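Local coordinates for uncharacterized protein (Cytophaga hutchinsonii ATCC 33406, PDB 3FF4) that is of unknown function but probably binds coenzyme A or a related nucleotide through a Rossmann-type domain, at residues V59-L64 / R85-P90; T7-A12 / H32-V37; R53-G58 / Y75-S80. One frame throughout, in Å; residues are numbered along the deposited sequence.

Overall arrangement
The three contacts lie in one Rossmann-type domain. Interactions 1 and 2, with centres about 9 Å apart, share its parallel sheet, whose strand order is 34-37, 7-10, 61-64, 85-88, 107-110. Strands 7-10 and 61-64 are neighbours, probably hydrogen-bonded from Thr-63 N to Leu-8 O at 2.8 Å. Interaction 3, centred about 12 Å from each of the others, belongs to the layer over one sheet face: Ile-78 of helix 75-81 meets Val-86, CG2 to CG2 at 3.8 Å, and Leu-10, while Tyr-77 rests on Leu-8. Arg-53 and Ile-56 extend this layer over Val-37 and Ile-35. No ligand site is defined.

Interaction 1. Residues V59-L64 / R85-P90; sequences VDTVTL and RVIFNP
Arg-85 starts out extended (chi1 171°) and then bends at chi3 (64°), which turns its guanidinium back to Thr-61, whose OG1 is held beside its own backbone N. Arg-85 NE and NH2 both donate to Thr-61 OG1, at 3.0 and 2.9 Å, a side-on grip with the oxygen close to the guanidinium plane. OG1 in turn donates to the anti lone pair of Asp-60 OD2, so the hydroxyl bridges the Asp-60 carboxylate and the Arg-85 guanidinium, which make no direct salt bridge. With a valine in place of Thr-61, NE of Arg-85 and the Asp-60 carboxylate would probably both lose a partner, and the guanidinium could turn more easily. Arg-85 NH1 also pairs with the C-terminal carboxylate of Phe-122.

Further along, Asn-89 ND2 donates in its amide plane to Thr-63 OG1 and to Leu-64 O, both at 2.8 Å; Thr-113 bonds to Thr-63 OG1 and Asn-89 OD1, fixing the amide. On the sheet face of Val-62 and Val-86, Leu-64 CD1 sits over one face of the Phe-88 ring, 3.9 Å from its centroid, and touches Val-86 CG1. Strands 61-64 and 85-88 are joined by a parallel ladder that includes Ile-87 N to Val-62 O and Leu-64 N to Ile-87 O, as adjacent central strands of a Rossmann-type sheet.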
loop_
_atom_site.group_PDB
_atom_site.type_symbol
_atom_site.label_atom_id
_atom_site.label_comp_id
_atom_site.label_asym_id
_atom_site.label_seq_id
_atom_site.Cartn_x
_atom_site.Cartn_y
_atom_site.Cartn_z
ATOM N N VAL A 59 6.358 -7.157 -5.802
ATOM C CA VAL A 59 5.379 -6.080 -5.503
ATOM C C VAL A 59 5.563 -4.897 -6.475
ATOM O O VAL A 59 6.655 -4.341 -6.596
ATOM C CB VAL A 59 5.439 -5.622 -4.024
ATOM C CG1 VAL A 59 4.458 -4.410 -3.755
ATOM C CG2 VAL A 59 5.079 -6.802 -3.087
ATOM N N ASP A 60 4.512 -4.518 -7.178
ATOM C CA ASP A 60 4.567 -3.351 -8.055
ATOM C C ASP A 60 4.388 -2.060 -7.245
ATOM O O ASP A 60 5.171 -1.100 -7.371
ATOM C CB ASP A 60 3.486 -3.468 -9.140
ATOM C CG ASP A 60 3.438 -2.258 -10.073
ATOM O OD1 ASP A 60 3.848 -2.381 -11.255
ATOM O OD2 ASP A 60 2.951 -1.187 -9.647
ATOM N N THR A 61 3.340 -2.041 -6.433
ATOM C CA THR A 61 2.917 -0.862 -5.710
ATOM C C THR A 61 2.740 -1.187 -4.232
ATOM O O THR A 61 2.091 -2.175 -3.880
ATOM C CB THR A 61 1.559 -0.326 -6.285
ATOM O OG1 THR A 61 1.742 0.113 -7.633
ATOM C CG2 THR A 61 1.031 0.831 -5.437
ATOM N N VAL A 62 3.314 -0.361 -3.363
ATOM C CA VAL A 62 2.919 -0.363 -1.960
ATOM C C VAL A 62 1.912 0.801 -1.821
ATOM O O VAL A 62 2.206 1.937 -2.192
ATOM C CB VAL A 62 4.113 -0.210 -1.018
ATOM C CG1 VAL A 62 3.643 -0.031 0.462
ATOM C CG2 VAL A 62 5.082 -1.436 -1.165
ATOM N N THR A 63 0.715 0.500 -1.338
ATOM C CA THR A 63 -0.257 1.566 -1.035
ATOM C C THR A 63 -0.405 1.737 0.485
ATOM O O THR A 63 -0.727 0.796 1.239
ATOM C CB THR A 63 -1.625 1.400 -1.797
ATOM O OG1 THR A 63 -2.450 2.577 -1.629
ATOM C CG2 THR A 63 -2.394 0.106 -1.344
ATOM N N LEU A 64 -0.113 2.950 0.924
ATOM C CA LEU A 64 0.073 3.273 2.329
ATOM C C LEU A 64 -1.192 3.765 3.019
ATOM O O LEU A 64 -1.810 4.750 2.571
ATOM C CB LEU A 64 1.101 4.384 2.468
ATOM C CG LEU A 64 2.573 4.039 2.303
ATOM C CD1 LEU A 64 3.326 5.353 2.446
ATOM C CD2 LEU A 64 2.993 3.065 3.398
ATOM N N ARG A 85 6.532 1.593 -7.172
ATOM C CA ARG A 85 5.798 2.788 -6.795
ATOM C C ARG A 85 5.273 2.655 -5.376
ATOM O O ARG A 85 4.882 1.557 -4.949
ATOM C CB ARG A 85 4.616 2.996 -7.759
ATOM C CG ARG A 85 3.619 4.104 -7.350
ATOM C CD ARG A 85 2.498 4.244 -8.371
ATOM N NE ARG A 85 1.685 3.027 -8.435
ATOM C CZ ARG A 85 0.635 2.860 -9.242
ATOM N NH1 ARG A 85 0.258 3.845 -10.089
ATOM N NH2 ARG A 85 -0.033 1.704 -9.213
ATOM N N VAL A 86 5.239 3.773 -4.652
ATOM C CA VAL A 86 4.595 3.812 -3.357
ATOM C C VAL A 86 3.537 4.929 -3.404
ATOM O O VAL A 86 3.853 6.067 -3.778
ATOM C CB VAL A 86 5.593 4.047 -2.203
ATOM C CG1 VAL A 86 4.867 4.201 -0.870
ATOM C CG2 VAL A 86 6.612 2.887 -2.074
ATOM N N ILE A 87 2.292 4.593 -3.068
ATOM C CA ILE A 87 1.196 5.596 -3.064
ATOM C C ILE A 87 0.940 6.126 -1.642
ATOM O O ILE A 87 0.720 5.332 -0.694
ATOM C CB ILE A 87 -0.125 5.042 -3.614
ATOM C CG1 ILE A 87 0.064 4.507 -5.029
ATOM C CG2 ILE A 87 -1.263 6.152 -3.563
ATOM C CD1 ILE A 87 -1.155 3.763 -5.611
ATOM N N PHE A 88 1.041 7.452 -1.503
ATOM C CA PHE A 88 0.684 8.195 -0.274
ATOM C C PHE A 88 -0.780 8.671 -0.344
ATOM O O PHE A 88 -1.079 9.756 -0.900
ATOM C CB PHE A 88 1.644 9.388 -0.096
ATOM C CG PHE A 88 3.050 8.960 0.138
ATOM C CD1 PHE A 88 3.567 8.898 1.423
ATOM C CD2 PHE A 88 3.820 8.482 -0.912
ATOM C CE1 PHE A 88 4.866 8.443 1.622
ATOM C CE2 PHE A 88 5.108 8.013 -0.701
ATOM C CZ PHE A 88 5.632 7.999 0.547
ATOM N N ASN A 89 -1.690 7.844 0.195
ATOM C CA ASN A 89 -3.115 8.186 0.274
ATOM C C ASN A 89 -3.320 9.336 1.276
ATOM O O ASN A 89 -2.417 9.606 2.075
ATOM C CB ASN A 89 -3.938 6.935 0.610
ATOM C CG ASN A 89 -3.694 5.837 -0.386
ATOM O OD1 ASN A 89 -4.206 5.877 -1.501
ATOM N ND2 ASN A 89 -2.853 4.891 -0.029
ATOM N N PRO A 90 -4.480 10.027 1.214
ATOM C CA PRO A 90 -4.716 11.177 2.064
ATOM C C PRO A 90 -4.410 10.959 3.540
ATOM O O PRO A 90 -4.903 9.999 4.179
ATOM C CB PRO A 90 -6.205 11.513 1.803
ATOM C CG PRO A 90 -6.340 11.201 0.301
ATOM C CD PRO A 90 -5.583 9.839 0.247
#

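Interaction 2. Residues T7-A12 / H32-V37; sequences TLILGA and HEFIPV
Val-37 O accepts two backbone bonds, from Gly-11 N and Ala-12 N, both at 2.9 Å. The Ala-12 donor stands 38° out of the carbonyl plane, whereas Gly-11 N is tilted from it less steeply. This double acceptor closes the ladder just where the chain leaves strand 7-10. Gly-11 adopts a positive phi of 104°, where a side chain would jam against the preceding carbonyl oxygen, a conformation that suits glycine and is consistent with both successive N-H groups reaching one oxygen.

Before this turn the two strands run parallel, their axes 23° apart. Thr-7 N donates to Glu-33 O, and Ile-35 N returns a bond to Thr-7 O at 2.8 Å. Ile-9 continues the exchange, its N giving to Ile-35 O and its O receiving from Val-37 N.

The side chains pack differently on the two faces. On one, Val-37 wedges between two leucines: its CG2 lies 3.8 Å from Leu-8 CG, while its CG1 meets Leu-10 CD1. Leu-8 and Leu-10 also rest on helix 75-81, and Val-37 touches Arg-53. On the other face Ile-9 CD1 approaches Phe-34 CD1 at 3.9 Å, and helix 19-30 packs on Ile-9 through Ala-20, Ala-24 and Leu-27. Past the end of strand 7-10, Ala-12 CB presses tightly on Pro-36 CB at 3.5 Å.

Strand 7-10, helix 19-30 and strand 34-37 form the first beta-alpha-beta unit of the Rossmann-type fold; the glycine-bearing turn after its first strand occupies the place where relatives commonly bind a nucleotide.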
loop_
_atom_site.group_PDB
_atom_site.type_symbol
_atom_site.label_atom_id
_atom_site.label_comp_id
_atom_site.label_asym_id
_atom_site.label_seq_id
_atom_site.Cartn_x
_atom_site.Cartn_y
_atom_site.Cartn_z
ATOM N N THR A 7 -0.191 -5.441 -5.621
ATOM C CA THR A 7 -0.313 -4.270 -4.736
ATOM C C THR A 7 -0.343 -4.659 -3.257
ATOM O O THR A 7 -1.242 -5.382 -2.790
ATOM C CB THR A 7 -1.569 -3.436 -5.090
ATOM O OG1 THR A 7 -1.460 -3.019 -6.461
ATOM C CG2 THR A 7 -1.661 -2.201 -4.180
ATOM N N LEU A 8 0.643 -4.182 -2.515
ATOM C CA LEU A 8 0.693 -4.483 -1.077
ATOM C C LEU A 8 0.040 -3.303 -0.332
ATOM O O LEU A 8 0.453 -2.145 -0.514
ATOM C CB LEU A 8 2.151 -4.711 -0.622
ATOM C CG LEU A 8 2.402 -5.227 0.805
ATOM C CD1 LEU A 8 3.626 -6.136 0.747
ATOM C CD2 LEU A 8 2.622 -4.055 1.780
ATOM N N ILE A 9 -0.967 -3.602 0.489
ATOM C CA ILE A 9 -1.621 -2.591 1.356
ATOM C C ILE A 9 -0.986 -2.629 2.721
ATOM O O ILE A 9 -1.111 -3.632 3.447
ATOM C CB ILE A 9 -3.132 -2.901 1.513
ATOM C CG1 ILE A 9 -3.769 -3.088 0.120
ATOM C CG2 ILE A 9 -3.840 -1.830 2.442
ATOM C CD1 ILE A 9 -5.273 -3.532 0.128
ATOM N N LEU A 10 -0.316 -1.538 3.075
ATOM C CA LEU A 10 0.368 -1.426 4.333
ATOM C C LEU A 10 -0.460 -0.544 5.288
ATOM O O LEU A 10 -0.657 0.659 5.055
ATOM C CB LEU A 10 1.781 -0.855 4.110
ATOM C CG LEU A 10 2.728 -0.866 5.308
ATOM C CD1 LEU A 10 2.919 -2.306 5.803
ATOM C CD2 LEU A 10 4.087 -0.255 4.964
ATOM N N GLY A 11 -0.916 -1.162 6.371
ATOM C CA GLY A 11 -1.980 -0.613 7.191
ATOM C C GLY A 11 -3.316 -1.315 6.956
ATOM O O GLY A 11 -4.379 -0.781 7.325
ATOM N N ALA A 12 -3.294 -2.522 6.371
ATOM C CA ALA A 12 -4.545 -3.270 6.129
ATOM C C ALA A 12 -5.381 -3.450 7.406
ATOM O O ALA A 12 -4.830 -3.638 8.501
ATOM C CB ALA A 12 -4.248 -4.612 5.530
ATOM N N HIS A 32 -6.557 -6.637 -9.621
ATOM C CA HIS A 32 -5.214 -6.622 -9.048
ATOM C C HIS A 32 -5.118 -7.607 -7.887
ATOM O O HIS A 32 -6.065 -7.729 -7.114
ATOM C CB HIS A 32 -4.867 -5.219 -8.543
ATOM C CG HIS A 32 -4.981 -4.167 -9.605
ATOM N ND1 HIS A 32 -3.994 -3.949 -10.546
ATOM C CD2 HIS A 32 -5.974 -3.296 -9.893
ATOM C CE1 HIS A 32 -4.368 -2.970 -11.355
ATOM N NE2 HIS A 32 -5.570 -2.562 -10.983
ATOM N N GLU A 33 -3.983 -8.294 -7.772
ATOM C CA GLU A 33 -3.671 -9.067 -6.570
ATOM C C GLU A 33 -3.301 -8.098 -5.433
ATOM O O GLU A 33 -2.355 -7.313 -5.560
ATOM C CB GLU A 33 -2.531 -10.046 -6.839
ATOM C CG GLU A 33 -1.928 -10.632 -5.580
ATOM C CD GLU A 33 -0.886 -11.703 -5.882
ATOM O OE1 GLU A 33 -0.198 -11.624 -6.946
ATOM O OE2 GLU A 33 -0.780 -12.638 -5.060
ATOM N N PHE A 34 -4.079 -8.116 -4.353
ATOM C CA PHE A 34 -3.754 -7.296 -3.167
ATOM C C PHE A 34 -3.150 -8.171 -2.071
ATOM O O PHE A 34 -3.513 -9.372 -1.929
ATOM C CB PHE A 34 -4.969 -6.495 -2.648
ATOM C CG PHE A 34 -5.959 -7.315 -1.880
ATOM C CD1 PHE A 34 -5.911 -7.357 -0.476
ATOM C CD2 PHE A 34 -6.928 -8.061 -2.547
ATOM C CE1 PHE A 34 -6.816 -8.146 0.242
ATOM C CE2 PHE A 34 -7.832 -8.859 -1.836
ATOM C CZ PHE A 34 -7.780 -8.886 -0.431
ATOM N N ILE A 35 -2.229 -7.587 -1.308
ATOM C CA ILE A 35 -1.637 -8.285 -0.173
ATOM C C ILE A 35 -1.760 -7.452 1.113
ATOM O O ILE A 35 -1.114 -6.406 1.205
ATOM C CB ILE A 35 -0.158 -8.638 -0.426
ATOM C CG1 ILE A 35 -0.016 -9.478 -1.712
ATOM C CG2 ILE A 35 0.425 -9.382 0.816
ATOM C CD1 ILE A 35 1.389 -9.554 -2.220
ATOM N N PRO A 36 -2.574 -7.918 2.094
ATOM C CA PRO A 36 -2.814 -7.123 3.310
ATOM C C PRO A 36 -1.738 -7.327 4.382
ATOM O O PRO A 36 -1.546 -8.465 4.876
ATOM C CB PRO A 36 -4.153 -7.636 3.822
ATOM C CG PRO A 36 -4.313 -9.030 3.225
ATOM C CD PRO A 36 -3.400 -9.154 2.043
ATOM N N VAL A 37 -1.048 -6.236 4.724
ATOM C CA VAL A 37 -0.004 -6.233 5.739
ATOM C C VAL A 37 -0.315 -5.118 6.739
ATOM O O VAL A 37 -0.767 -4.026 6.379
ATOM C CB VAL A 37 1.414 -6.046 5.132
ATOM C CG1 VAL A 37 2.518 -6.063 6.210
ATOM C CG2 VAL A 37 1.696 -7.091 4.055
#

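Interaction 3. Residues R53-G58 / Y75-S80; sequences RPVIEG and YNYILS
The polar link across this contact is the bond from Tyr-77 OH to Pro-54 O, 2.7 Å long, with the hydroxyl tilted from the carbonyl plane. Pro-54 O approaches the phenol at its edge, near the ring plane. The Tyr-77 ring swings out opposite its backbone N, which sends it from the helix to the loop. A second bond stays within the helix: Ser-80 OG donates to Tyr-77 O at 2.8 Å, directing the serine hydroxyl to the carbonyl three residues earlier, while OG still touches Val-55 of the loop.

The CH-pi contact comes from the aliphatic part of Arg-53. Its CB sits over one face of the Tyr-77 ring, 3.8 Å from the centroid and 16° off the normal. The side chain then bends at chi2 (-66°), which carries Arg-53 CD across the same face to within 3.6 Å of Tyr-77 CE2. The guanidinium plane is turned 51° from the ring, and its NE makes a salt bridge with Glu-74, just ahead of the helix. The arginine thus lays its hydrocarbon on the tyrosine while its charge is paired beyond the ring.

Van der Waals contact completes the join. Val-55 sets both methyl groups against Ser-80, CG1 at 3.5 Å from Ser-80 O and CG2 at 3.6 Å from Ser-80 OG. Tyr-77 also touches Leu-8 of the sheet.

This is loop-on-helix packing at the surface of a Rossmann-type domain, joining the segment that leads into strand 61-64 to the helix preceding strand 85-88.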
loop_
_atom_site.group_PDB
_atom_site.type_symbol
_atom_site.label_atom_id
_atom_site.label_comp_id
_atom_site.label_asym_id
_atom_site.label_seq_id
_atom_site.Cartn_x
_atom_site.Cartn_y
_atom_site.Cartn_z
ATOM N N ARG A 53 6.601 -9.085 8.757
ATOM C CA ARG A 53 7.040 -8.354 7.586
ATOM C C ARG A 53 7.835 -9.253 6.600
ATOM O O ARG A 53 9.044 -9.066 6.414
ATOM C CB ARG A 53 7.805 -7.096 8.013
ATOM C CG ARG A 53 6.972 -6.122 8.854
ATOM C CD ARG A 53 5.796 -5.494 8.047
ATOM N NE ARG A 53 5.002 -4.508 8.811
ATOM C CZ ARG A 53 3.934 -4.783 9.583
ATOM N NH1 ARG A 53 3.485 -6.035 9.740
ATOM N NH2 ARG A 53 3.302 -3.795 10.222
ATOM N N PRO A 54 7.156 -10.225 5.947
ATOM C CA PRO A 54 7.931 -11.054 5.007
ATOM C C PRO A 54 8.299 -10.236 3.757
ATOM O O PRO A 54 7.479 -9.439 3.274
ATOM C CB PRO A 54 6.941 -12.163 4.645
ATOM C CG PRO A 54 5.579 -11.438 4.702
ATOM C CD PRO A 54 5.725 -10.596 5.952
ATOM N N VAL A 55 9.522 -10.414 3.246
ATOM C CA VAL A 55 9.921 -9.708 2.018
ATOM C C VAL A 55 9.322 -10.430 0.798
ATOM O O VAL A 55 9.848 -11.436 0.325
ATOM C CB VAL A 55 11.455 -9.512 1.898
ATOM C CG1 VAL A 55 11.797 -8.706 0.638
ATOM C CG2 VAL A 55 11.996 -8.806 3.142
ATOM N N ILE A 56 8.203 -9.919 0.315
ATOM C CA ILE A 56 7.471 -10.549 -0.763
ATOM C C ILE A 56 8.035 -10.057 -2.091
ATOM O O ILE A 56 8.249 -8.849 -2.285
ATOM C CB ILE A 56 5.931 -10.280 -0.613
ATOM C CG1 ILE A 56 5.398 -11.040 0.624
ATOM C CG2 ILE A 56 5.169 -10.684 -1.890
ATOM C CD1 ILE A 56 4.076 -10.511 1.178
ATOM N N GLU A 57 8.295 -10.988 -3.000
ATOM C CA GLU A 57 8.852 -10.627 -4.294
ATOM C C GLU A 57 7.787 -10.180 -5.302
ATOM O O GLU A 57 6.612 -10.548 -5.202
ATOM C CB GLU A 57 9.741 -11.751 -4.835
ATOM C CG GLU A 57 11.073 -11.834 -4.113
ATOM C CD GLU A 57 11.892 -13.013 -4.560
ATOM O OE1 GLU A 57 11.331 -14.126 -4.642
ATOM O OE2 GLU A 57 13.095 -12.838 -4.837
ATOM N N GLY A 58 8.211 -9.342 -6.240
ATOM C CA GLY A 58 7.345 -8.845 -7.300
ATOM C C GLY A 58 6.260 -7.837 -6.943
ATOM O O GLY A 58 5.317 -7.675 -7.712
ATOM N N TYR A 75 10.215 2.087 6.962
ATOM C CA TYR A 75 11.056 2.604 5.861
ATOM C C TYR A 75 11.909 1.492 5.218
ATOM O O TYR A 75 11.875 1.274 4.008
ATOM C CB TYR A 75 12.012 3.690 6.388
ATOM C CG TYR A 75 11.446 5.086 6.600
ATOM C CD1 TYR A 75 10.077 5.333 6.587
ATOM C CD2 TYR A 75 12.307 6.165 6.863
ATOM C CE1 TYR A 75 9.576 6.616 6.802
ATOM C CE2 TYR A 75 11.810 7.446 7.074
ATOM C CZ TYR A 75 10.447 7.663 7.032
ATOM O OH TYR A 75 9.948 8.922 7.247
ATOM N N ASN A 76 12.681 0.797 6.038
ATOM C CA ASN A 76 13.580 -0.227 5.515
ATOM C C ASN A 76 12.829 -1.403 4.909
ATOM O O ASN A 76 13.298 -1.987 3.943
ATOM C CB ASN A 76 14.561 -0.696 6.594
ATOM C CG ASN A 76 15.600 0.353 6.905
ATOM O OD1 ASN A 76 15.859 1.259 6.093
ATOM N ND2 ASN A 76 16.201 0.257 8.094
ATOM N N TYR A 77 11.654 -1.721 5.457
ATOM C CA TYR A 77 10.816 -2.780 4.892
ATOM C C TYR A 77 10.308 -2.393 3.497
ATOM O O TYR A 77 10.407 -3.174 2.539
ATOM C CB TYR A 77 9.660 -3.147 5.832
ATOM C CG TYR A 77 8.736 -4.231 5.284
ATOM C CD1 TYR A 77 9.230 -5.517 4.973
ATOM C CD2 TYR A 77 7.386 -3.959 5.031
ATOM C CE1 TYR A 77 8.391 -6.499 4.434
ATOM C CE2 TYR A 77 6.519 -4.956 4.511
ATOM C CZ TYR A 77 7.038 -6.196 4.213
ATOM O OH TYR A 77 6.213 -7.145 3.706
ATOM N N ILE A 78 9.812 -1.172 3.385
ATOM C CA ILE A 78 9.338 -0.673 2.097
ATOM C C ILE A 78 10.488 -0.746 1.060
ATOM O O ILE A 78 10.303 -1.305 -0.032
ATOM C CB ILE A 78 8.716 0.752 2.215
ATOM C CG1 ILE A 78 7.430 0.705 3.079
ATOM C CG2 ILE A 78 8.434 1.320 0.832
ATOM C CD1 ILE A 78 7.047 2.029 3.723
ATOM N N LEU A 79 11.658 -0.219 1.435
ATOM C CA LEU A 79 12.864 -0.314 0.599
ATOM C C LEU A 79 13.203 -1.763 0.219
ATOM O O LEU A 79 13.410 -2.051 -0.960
ATOM C CB LEU A 79 14.061 0.377 1.279
ATOM C CG LEU A 79 14.027 1.905 1.430
ATOM C CD1 LEU A 79 15.284 2.389 2.160
ATOM C CD2 LEU A 79 13.907 2.630 0.080
ATOM N N SER A 80 13.238 -2.677 1.193
ATOM C CA SER A 80 13.534 -4.087 0.883
ATOM C C SER A 80 12.529 -4.720 -0.106
ATOM O O SER A 80 12.869 -5.685 -0.782
ATOM C CB SER A 80 13.629 -4.954 2.144
ATOM O OG SER A 80 12.326 -5.278 2.626
#